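Local atomic coordinates of regulatory protein of LacI family (PDB entry 3BBL), a protein that probably controls transcription by binding DNA in response to a small effector molecule, as regulators of the LacI family do. Residues 93-98 and 140-145; 105-110 and 240-245; 180-185 and 208-213. One frame throughout, in Å; residues are numbered along the deposited sequence.

Contact 1 of 3, residues 93-98 and 140-145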
loop_
_atom_site.group_PDB
_atom_site.type_symbol
_atom_site.label_atom_id
_atom_site.label_comp_id
_atom_site.label_asym_id
_atom_site.label_seq_id
_atom_site.Cartn_x
_atom_site.Cartn_y
_atom_site.Cartn_z
ATOM N N PHE A 93 10.586 8.854 -13.949
ATOM C CA PHE A 93 10.212 9.376 -12.641
ATOM C C PHE A 93 11.452 9.113 -11.789
ATOM O O PHE A 93 11.562 8.072 -11.137
ATOM C CB PHE A 93 9.019 8.614 -12.060
ATOM C CG PHE A 93 8.645 9.040 -10.658
ATOM C CD1 PHE A 93 7.967 8.171 -9.809
ATOM C CD2 PHE A 93 8.961 10.313 -10.186
ATOM C CE1 PHE A 93 7.612 8.558 -8.522
ATOM C CE2 PHE A 93 8.607 10.707 -8.894
ATOM C CZ PHE A 93 7.930 9.824 -8.061
ATOM N N GLY A 94 12.389 10.053 -11.822
ATOM C CA GLY A 94 13.626 9.908 -11.077
ATOM C C GLY A 94 14.823 10.107 -11.987
ATOM O O GLY A 94 14.854 9.580 -13.093
ATOM N N ARG A 95 15.807 10.872 -11.525
ATOM C CA ARG A 95 17.012 11.147 -12.302
ATOM C C ARG A 95 17.951 9.944 -12.391
ATOM O O ARG A 95 17.741 8.927 -11.730
ATOM C CB ARG A 95 17.757 12.332 -11.684
ATOM C CG ARG A 95 17.028 13.656 -11.817
ATOM C CD ARG A 95 17.357 14.590 -10.665
ATOM N NE ARG A 95 16.807 14.090 -9.406
ATOM C CZ ARG A 95 16.908 14.720 -8.242
ATOM N NH1 ARG A 95 17.544 15.879 -8.169
ATOM N NH2 ARG A 95 16.360 14.197 -7.153
ATOM N N SER A 96 18.984 10.073 -13.220
ATOM C CA SER A 96 19.977 9.020 -13.405
ATOM C C SER A 96 21.220 9.607 -14.065
ATOM O O SER A 96 21.150 10.124 -15.181
ATOM C CB SER A 96 19.412 7.905 -14.280
ATOM O OG SER A 96 20.376 6.887 -14.471
ATOM N N ASN A 97 22.359 9.528 -13.383
ATOM C CA ASN A 97 23.596 10.080 -13.932
ATOM C C ASN A 97 23.481 11.586 -14.158
ATOM O O ASN A 97 22.748 12.041 -15.042
ATOM C CB ASN A 97 23.948 9.400 -15.253
ATOM C CG ASN A 97 24.825 8.187 -15.067
ATOM O OD1 ASN A 97 24.447 7.231 -14.387
ATOM N ND2 ASN A 97 26.008 8.214 -15.674
ATOM N N PRO A 98 24.223 12.376 -13.369
ATOM C CA PRO A 98 24.240 13.839 -13.440
ATOM C C PRO A 98 23.984 14.470 -14.812
ATOM O O PRO A 98 22.848 14.815 -15.131
ATOM C CB PRO A 98 25.610 14.178 -12.868
ATOM C CG PRO A 98 25.709 13.190 -11.743
ATOM C CD PRO A 98 25.216 11.895 -12.386
ATOM N N GLY A 140 19.293 7.025 -2.565
ATOM C CA GLY A 140 19.947 7.001 -1.271
ATOM C C GLY A 140 20.960 8.120 -1.128
ATOM O O GLY A 140 21.012 8.792 -0.099
ATOM N N ASN A 141 21.769 8.331 -2.162
ATOM C CA ASN A 141 22.766 9.384 -2.113
ATOM C C ASN A 141 22.119 10.755 -2.074
ATOM O O ASN A 141 22.615 11.651 -1.407
ATOM C CB ASN A 141 23.708 9.290 -3.308
ATOM C CG ASN A 141 24.473 7.998 -3.330
ATOM O OD1 ASN A 141 24.804 7.447 -2.282
ATOM N ND2 ASN A 141 24.770 7.504 -4.526
ATOM N N ASP A 142 21.007 10.926 -2.781
ATOM C CA ASP A 142 20.335 12.220 -2.772
ATOM C C ASP A 142 19.869 12.543 -1.366
ATOM O O ASP A 142 20.126 13.626 -0.843
ATOM C CB ASP A 142 19.124 12.229 -3.709
ATOM C CG ASP A 142 19.505 12.467 -5.150
ATOM O OD1 ASP A 142 19.787 11.488 -5.868
ATOM O OD2 ASP A 142 19.528 13.643 -5.563
ATOM N N ARG A 143 19.186 11.586 -0.756
ATOM C CA ARG A 143 18.673 11.767 0.590
ATOM C C ARG A 143 19.786 11.924 1.625
ATOM O O ARG A 143 19.674 12.732 2.537
ATOM C CB ARG A 143 17.754 10.602 0.945
ATOM C CG ARG A 143 16.507 10.565 0.065
ATOM C CD ARG A 143 15.618 9.378 0.381
ATOM N NE ARG A 143 14.462 9.340 -0.494
ATOM C CZ ARG A 143 13.554 8.370 -0.492
ATOM N NH1 ARG A 143 13.656 7.346 0.344
ATOM N NH2 ARG A 143 12.540 8.430 -1.332
ATOM N N LEU A 144 20.860 11.163 1.477
ATOM C CA LEU A 144 21.972 11.266 2.401
ATOM C C LEU A 144 22.634 12.634 2.277
ATOM O O LEU A 144 23.072 13.216 3.275
ATOM C CB LEU A 144 23.000 10.171 2.126
ATOM C CG LEU A 144 24.273 10.239 2.973
ATOM C CD1 LEU A 144 23.929 10.286 4.450
ATOM C CD2 LEU A 144 25.146 9.038 2.663
ATOM N N GLN A 145 22.684 13.151 1.051
ATOM C CA GLN A 145 23.299 14.446 0.775
ATOM C C GLN A 145 22.663 15.569 1.592
ATOM O O GLN A 145 23.366 16.436 2.117
ATOM C CB GLN A 145 23.201 14.753 -0.728
ATOM C CG GLN A 145 23.946 16.001 -1.198
ATOM C CD GLN A 145 25.409 16.009 -0.781
ATOM O OE1 GLN A 145 26.129 15.014 -0.946
ATOM N NE2 GLN A 145 25.858 17.139 -0.245
#
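Asp142 OD2 lies 3.6 Å from Arg95 NH2, the closest approach between residues 93-98 and 140-145 and the one salt bridge that joins them. The carboxylate oxygen sits over one face of the guanidinium, well out of its plane, with Arg95 CZ 3.9 Å and Arg95 NH1 4.0 Å from Asp142 OD2. No N-H points at the oxygen, and the attraction is one of charge alone. The two flat groups are tilted 34° from each other. A bend at chi3 (-68°) turns the guanidinium end of an otherwise drawn-out Arg95 chain toward the helix.

The wide spacing of the backbones, 10.1 Å between Arg95 CA and Asp142 CA, reflects where the pair stands. Residues 93-98 leave strand 90-93 in one lobe of the periplasmic-binding-protein fold, whereas helix 138-153 belongs to the other, and the bridge spans the cleft between them. In relatives this cleft receives the effector.

The stronger polar partner of Arg95 is Asp106, which takes NE in a salt bridge, while NH2 is hydrogen-bonded elsewhere as well. Replacing Arg95 with an alanine would probably leave Asp142 without its counter-charge across the cleft and take from Asp106 one of its arginine partners. The helix carrying Asp142 is also held by its backbone: Asp142 O probably accepts a hydrogen bond from Thr110 OG1.

Contact 2 of 3, residues 105-110 and 240-245; sequences VDIDGT and RQPIAE
Ile107 is the apolar centre of this contact, meeting Gln241 chiefly through CG2 and CB, and Pro242 through CD1. Its CD1 reaches the proline ring tip to tip, 3.8 Å from Pro242 CD and 3.9 Å from Pro242 CG. The CG1 branch stands beside the backbone N (chi1 -51°), which leaves the CG2 methyl anti to that nitrogen and turned to the glutamine. Phe93 of the neighbouring strand 90-93 also packs on Ile107.

The second kind of contact is between an amide and an alkyl group. Gln241, extended beyond CG, lays its side chain slantwise against the isoleucine. Ile107 CG2 is 3.7 Å from Gln241 CG and only 3.2 Å from Gln241 NE2, a close fit, and Ile107 CB is 3.3 Å from the same nitrogen. The aliphatic part of Gln241 thus shares in the packing, and Arg143 of helix 138-153 touches this residue too.

Polar bonds here stay within each segment or lead outside. Both segments turn sharply before a helix: Asp108 and Pro242 are centres of inverse gamma turns, each with a weak backbone bond, Gly109 N to Ile107 O and Ile243 N to Gln241 O. Asp108 caps the helix 109-123 by accepting from Ala111 N through OD1, and Asp106 OD2 forms a salt bridge with Arg138.

Two of the three interlobe crossovers of the LacI-family core run side by side at this point. With no hydrogen bond or salt bridge between the segments, only van der Waals contact joins them, which is consistent with a hinge whose connecting segments could shift slightly when the lobes move.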
loop_
_atom_site.group_PDB
_atom_site.type_symbol
_atom_site.label_atom_id
_atom_site.label_comp_id
_atom_site.label_asym_id
_atom_site.label_seq_id
_atom_site.Cartn_x
_atom_site.Cartn_y
_atom_site.Cartn_z
ATOM N N VAL A 105 10.774 13.683 -14.192
ATOM C CA VAL A 105 10.071 14.280 -13.076
ATOM C C VAL A 105 10.672 13.566 -11.868
ATOM O O VAL A 105 10.840 12.347 -11.886
ATOM C CB VAL A 105 8.556 13.995 -13.116
ATOM C CG1 VAL A 105 7.892 14.563 -11.866
ATOM C CG2 VAL A 105 7.933 14.606 -14.367
ATOM N N ASP A 106 11.014 14.325 -10.833
ATOM C CA ASP A 106 11.589 13.731 -9.639
ATOM C C ASP A 106 11.293 14.545 -8.394
ATOM O O ASP A 106 10.932 15.716 -8.469
ATOM C CB ASP A 106 13.105 13.588 -9.794
ATOM C CG ASP A 106 13.686 12.534 -8.867
ATOM O OD1 ASP A 106 12.943 12.022 -8.012
ATOM O OD2 ASP A 106 14.883 12.217 -8.992
ATOM N N ILE A 107 11.443 13.898 -7.245
ATOM C CA ILE A 107 11.229 14.542 -5.965
ATOM C C ILE A 107 12.609 14.953 -5.453
ATOM O O ILE A 107 13.570 14.196 -5.579
ATOM C CB ILE A 107 10.584 13.568 -4.953
ATOM C CG1 ILE A 107 9.346 12.906 -5.573
ATOM C CG2 ILE A 107 10.218 14.312 -3.675
ATOM C CD1 ILE A 107 8.281 13.882 -6.067
ATOM N N ASP A 108 12.711 16.153 -4.893
ATOM C CA ASP A 108 13.983 16.637 -4.364
ATOM C C ASP A 108 14.275 15.940 -3.024
ATOM O O ASP A 108 13.999 16.488 -1.958
ATOM C CB ASP A 108 13.924 18.158 -4.163
ATOM C CG ASP A 108 15.290 18.769 -3.878
ATOM O OD1 ASP A 108 16.208 18.033 -3.456
ATOM O OD2 ASP A 108 15.439 19.996 -4.062
ATOM N N GLY A 109 14.823 14.728 -3.096
ATOM C CA GLY A 109 15.147 13.980 -1.895
ATOM C C GLY A 109 16.062 14.757 -0.962
ATOM O O GLY A 109 15.821 14.839 0.246
ATOM N N THR A 110 17.119 15.331 -1.524
ATOM C CA THR A 110 18.075 16.109 -0.751
ATOM C C THR A 110 17.388 17.163 0.116
ATOM O O THR A 110 17.653 17.265 1.316
ATOM C CB THR A 110 19.095 16.797 -1.695
ATOM O OG1 THR A 110 19.828 15.789 -2.395
ATOM C CG2 THR A 110 20.076 17.676 -0.923
ATOM N N ARG A 240 7.077 13.588 3.508
ATOM C CA ARG A 240 6.073 13.198 2.522
ATOM C C ARG A 240 6.458 13.696 1.136
ATOM O O ARG A 240 6.903 14.836 0.973
ATOM C CB ARG A 240 4.712 13.770 2.893
ATOM C CG ARG A 240 3.607 13.408 1.921
ATOM C CD ARG A 240 2.326 14.105 2.305
ATOM N NE ARG A 240 1.869 13.672 3.619
ATOM C CZ ARG A 240 0.994 14.339 4.364
ATOM N NH1 ARG A 240 0.479 15.481 3.931
ATOM N NH2 ARG A 240 0.632 13.861 5.539
ATOM N N GLN A 241 6.295 12.824 0.147
ATOM C CA GLN A 241 6.598 13.164 -1.238
ATOM C C GLN A 241 5.274 13.297 -1.987
ATOM O O GLN A 241 4.334 12.550 -1.728
ATOM C CB GLN A 241 7.454 12.071 -1.889
ATOM C CG GLN A 241 8.807 11.852 -1.239
ATOM C CD GLN A 241 9.715 10.973 -2.076
ATOM O OE1 GLN A 241 9.353 9.861 -2.445
ATOM N NE2 GLN A 241 10.906 11.471 -2.379
ATOM N N PRO A 242 5.180 14.263 -2.912
ATOM C CA PRO A 242 3.945 14.465 -3.679
ATOM C C PRO A 242 3.870 13.480 -4.854
ATOM O O PRO A 242 4.059 13.848 -6.014
ATOM C CB PRO A 242 4.070 15.914 -4.115
ATOM C CG PRO A 242 5.540 16.024 -4.399
ATOM C CD PRO A 242 6.183 15.294 -3.239
ATOM N N ILE A 243 3.594 12.222 -4.530
ATOM C CA ILE A 243 3.521 11.158 -5.517
ATOM C C ILE A 243 2.396 11.339 -6.529
ATOM O O ILE A 243 2.586 11.067 -7.714
ATOM C CB ILE A 243 3.379 9.778 -4.820
ATOM C CG1 ILE A 243 4.537 9.589 -3.832
ATOM C CG2 ILE A 243 3.362 8.647 -5.855
ATOM C CD1 ILE A 243 5.916 9.822 -4.444
ATOM N N ALA A 244 1.234 11.797 -6.074
ATOM C CA ALA A 244 0.120 12.002 -6.992
ATOM C C ALA A 244 0.485 13.083 -8.007
ATOM O O ALA A 244 0.306 12.899 -9.209
ATOM C CB ALA A 244 -1.142 12.396 -6.225
ATOM N N GLU A 245 1.015 14.201 -7.520
ATOM C CA GLU A 245 1.401 15.295 -8.403
ATOM C C GLU A 245 2.473 14.838 -9.389
ATOM O O GLU A 245 2.445 15.198 -10.565
ATOM C CB GLU A 245 1.899 16.493 -7.590
ATOM C CG GLU A 245 2.434 17.633 -8.445
ATOM C CD GLU A 245 2.827 18.872 -7.638
ATOM O OE1 GLU A 245 3.343 18.717 -6.502
ATOM O OE2 GLU A 245 2.636 20.006 -8.146
#

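Contact 3 of 3, residues 180-185 and 208-213; sequences LLDLSP and RERGLT
Leu181 meets two residues of the 208-213 segment with different parts of its side chain. Its CD2 touches Leu212 CD1 tip to tip at 3.6 Å, whereas its CD1 rests on the aliphatic part of Arg210, 3.9 Å from Arg210 CG. Arg210 bends at chi2 (-56°), and this fold in the chain brings the edge of the guanidinium up to the leucine's backbone, with Arg210 NH1 3.8 Å from Leu181 C. Leu181 O lies at the guanidinium edge, in its plane, and one water bridges the two: it donates to Leu181 O at 3.0 Å and accepts from Arg210 NH1 at 2.7 Å.

Asp182, next along the chain, supplies the charge. Arg210 grips its OD1 end-on with two nitrogens, and the distances from Arg210 NH1 and Arg210 NH2 to Asp182 OD1 are both 3.2 Å. Each bond is bent, with an N-H...O angle of 136°, and both donors come from the same face of the carboxylate, above its plane. The pair is exposed, while the neighbouring Leu181 is buried.

Nearby, Glu209 forms a salt bridge with Arg174 of helix 170-181, and Arg208 makes a cation-pi contact with Phe233 of the second subunit. Helix 197-209 ends in a Schellman motif with Gly211 at C-prime, and the contact ties this helix terminus to that of helix 170-181, successive helices of the alternating beta-alpha fold of this lobe.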
loop_
_atom_site.group_PDB
_atom_site.type_symbol
_atom_site.label_atom_id
_atom_site.label_comp_id
_atom_site.label_asym_id
_atom_site.label_seq_id
_atom_site.Cartn_x
_atom_site.Cartn_y
_atom_site.Cartn_z
ATOM N N LEU A 180 23.591 1.547 17.750
ATOM C CA LEU A 180 23.753 2.922 18.216
ATOM C C LEU A 180 23.344 3.085 19.672
ATOM O O LEU A 180 23.956 3.848 20.407
ATOM C CB LEU A 180 22.938 3.885 17.339
ATOM C CG LEU A 180 23.477 4.131 15.927
ATOM C CD1 LEU A 180 22.484 4.939 15.129
ATOM C CD2 LEU A 180 24.808 4.852 16.003
ATOM N N LEU A 181 22.306 2.370 20.088
ATOM C CA LEU A 181 21.851 2.451 21.467
ATOM C C LEU A 181 22.813 1.723 22.413
ATOM O O LEU A 181 22.719 1.865 23.633
ATOM C CB LEU A 181 20.431 1.886 21.596
ATOM C CG LEU A 181 19.373 2.667 20.795
ATOM C CD1 LEU A 181 17.981 2.136 21.088
ATOM C CD2 LEU A 181 19.446 4.141 21.145
ATOM N N ASP A 182 23.731 0.939 21.849
ATOM C CA ASP A 182 24.731 0.235 22.653
ATOM C C ASP A 182 25.736 1.262 23.174
ATOM O O ASP A 182 26.524 0.965 24.081
ATOM C CB ASP A 182 25.501 -0.816 21.837
ATOM C CG ASP A 182 24.736 -2.124 21.671
ATOM O OD1 ASP A 182 23.949 -2.485 22.567
ATOM O OD2 ASP A 182 24.940 -2.809 20.647
ATOM N N LEU A 183 25.730 2.455 22.577
ATOM C CA LEU A 183 26.638 3.510 23.011
ATOM C C LEU A 183 26.118 4.064 24.327
ATOM O O LEU A 183 24.917 4.019 24.590
ATOM C CB LEU A 183 26.705 4.628 21.973
ATOM C CG LEU A 183 27.289 4.255 20.607
ATOM C CD1 LEU A 183 27.010 5.375 19.610
ATOM C CD2 LEU A 183 28.782 3.991 20.726
ATOM N N SER A 184 27.024 4.571 25.157
ATOM C CA SER A 184 26.655 5.144 26.448
ATOM C C SER A 184 25.820 6.412 26.229
ATOM O O SER A 184 25.753 6.931 25.128
ATOM C CB SER A 184 27.917 5.512 27.213
ATOM O OG SER A 184 28.522 6.643 26.617
ATOM N N PRO A 185 25.175 6.928 27.285
ATOM C CA PRO A 185 24.360 8.140 27.162
ATOM C C PRO A 185 25.161 9.315 26.593
ATOM O O PRO A 185 24.632 10.145 25.862
ATOM C CB PRO A 185 23.912 8.393 28.599
ATOM C CG PRO A 185 23.803 7.016 29.159
ATOM C CD PRO A 185 25.055 6.356 28.638
ATOM N N ARG A 208 12.214 1.090 21.959
ATOM C CA ARG A 208 11.279 0.475 22.892
ATOM C C ARG A 208 11.974 -0.656 23.655
ATOM O O ARG A 208 11.859 -0.760 24.868
ATOM C CB ARG A 208 10.069 -0.065 22.125
ATOM C CG ARG A 208 9.098 -0.878 22.967
ATOM C CD ARG A 208 7.927 -1.377 22.127
ATOM N NE ARG A 208 8.353 -2.113 20.931
ATOM C CZ ARG A 208 8.989 -3.284 20.949
ATOM N NH1 ARG A 208 9.282 -3.873 22.109
ATOM N NH2 ARG A 208 9.329 -3.875 19.805
ATOM N N GLU A 209 12.704 -1.495 22.937
ATOM C CA GLU A 209 13.423 -2.591 23.558
ATOM C C GLU A 209 14.449 -2.103 24.584
ATOM O O GLU A 209 14.685 -2.777 25.591
ATOM C CB GLU A 209 14.124 -3.439 22.489
ATOM C CG GLU A 209 13.195 -4.402 21.771
ATOM C CD GLU A 209 13.899 -5.254 20.732
ATOM O OE1 GLU A 209 15.017 -5.749 21.015
ATOM O OE2 GLU A 209 13.322 -5.437 19.638
ATOM N N ARG A 210 15.051 -0.942 24.341
ATOM C CA ARG A 210 16.050 -0.416 25.262
ATOM C C ARG A 210 15.507 0.565 26.302
ATOM O O ARG A 210 16.266 1.240 26.990
ATOM C CB ARG A 210 17.195 0.226 24.479
ATOM C CG ARG A 210 17.980 -0.753 23.637
ATOM C CD ARG A 210 18.531 -1.896 24.478
ATOM N NE ARG A 210 19.252 -2.865 23.655
ATOM C CZ ARG A 210 20.430 -2.636 23.085
ATOM N NH1 ARG A 210 21.036 -1.471 23.253
ATOM N NH2 ARG A 210 20.989 -3.565 22.324
ATOM N N GLY A 211 14.185 0.644 26.411
ATOM C CA GLY A 211 13.571 1.515 27.393
ATOM C C GLY A 211 13.657 3.015 27.197
ATOM O O GLY A 211 13.552 3.756 28.170
ATOM N N LEU A 212 13.842 3.479 25.967
ATOM C CA LEU A 212 13.910 4.914 25.727
ATOM C C LEU A 212 12.568 5.433 25.228
ATOM O O LEU A 212 11.888 4.760 24.467
ATOM C CB LEU A 212 14.981 5.228 24.693
ATOM C CG LEU A 212 16.426 4.938 25.095
ATOM C CD1 LEU A 212 17.327 5.073 23.884
ATOM C CD2 LEU A 212 16.865 5.898 26.204
ATOM N N THR A 213 12.172 6.618 25.670
ATOM C CA THR A 213 10.912 7.195 25.220
ATOM C C THR A 213 11.139 7.836 23.849
ATOM O O THR A 213 11.965 8.732 23.704
ATOM C CB THR A 213 10.410 8.281 26.191
ATOM O OG1 THR A 213 10.301 7.731 27.509
ATOM C CG2 THR A 213 9.045 8.801 25.748
HETATM O O HOH W 1 20.813 0.248 25.306
#

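Contacts 1 and 2 sit together at the junction of the two lobes, their centres 12 Å apart, and they touch through side chains and backbone of both. Their segments alternate along the chain, which passes between lobes several times; strand 104-107 leads straight into helix 109-123 across the boundary. Contact 3 lies far out in one lobe, its centre about 32 Å from that of contact 1 and 33 Å from that of contact 2. It follows contact 1 in sequence and is nested inside the loop closed by contact 2. The first two therefore concern the cleft and hinge, the third the periphery of a single lobe.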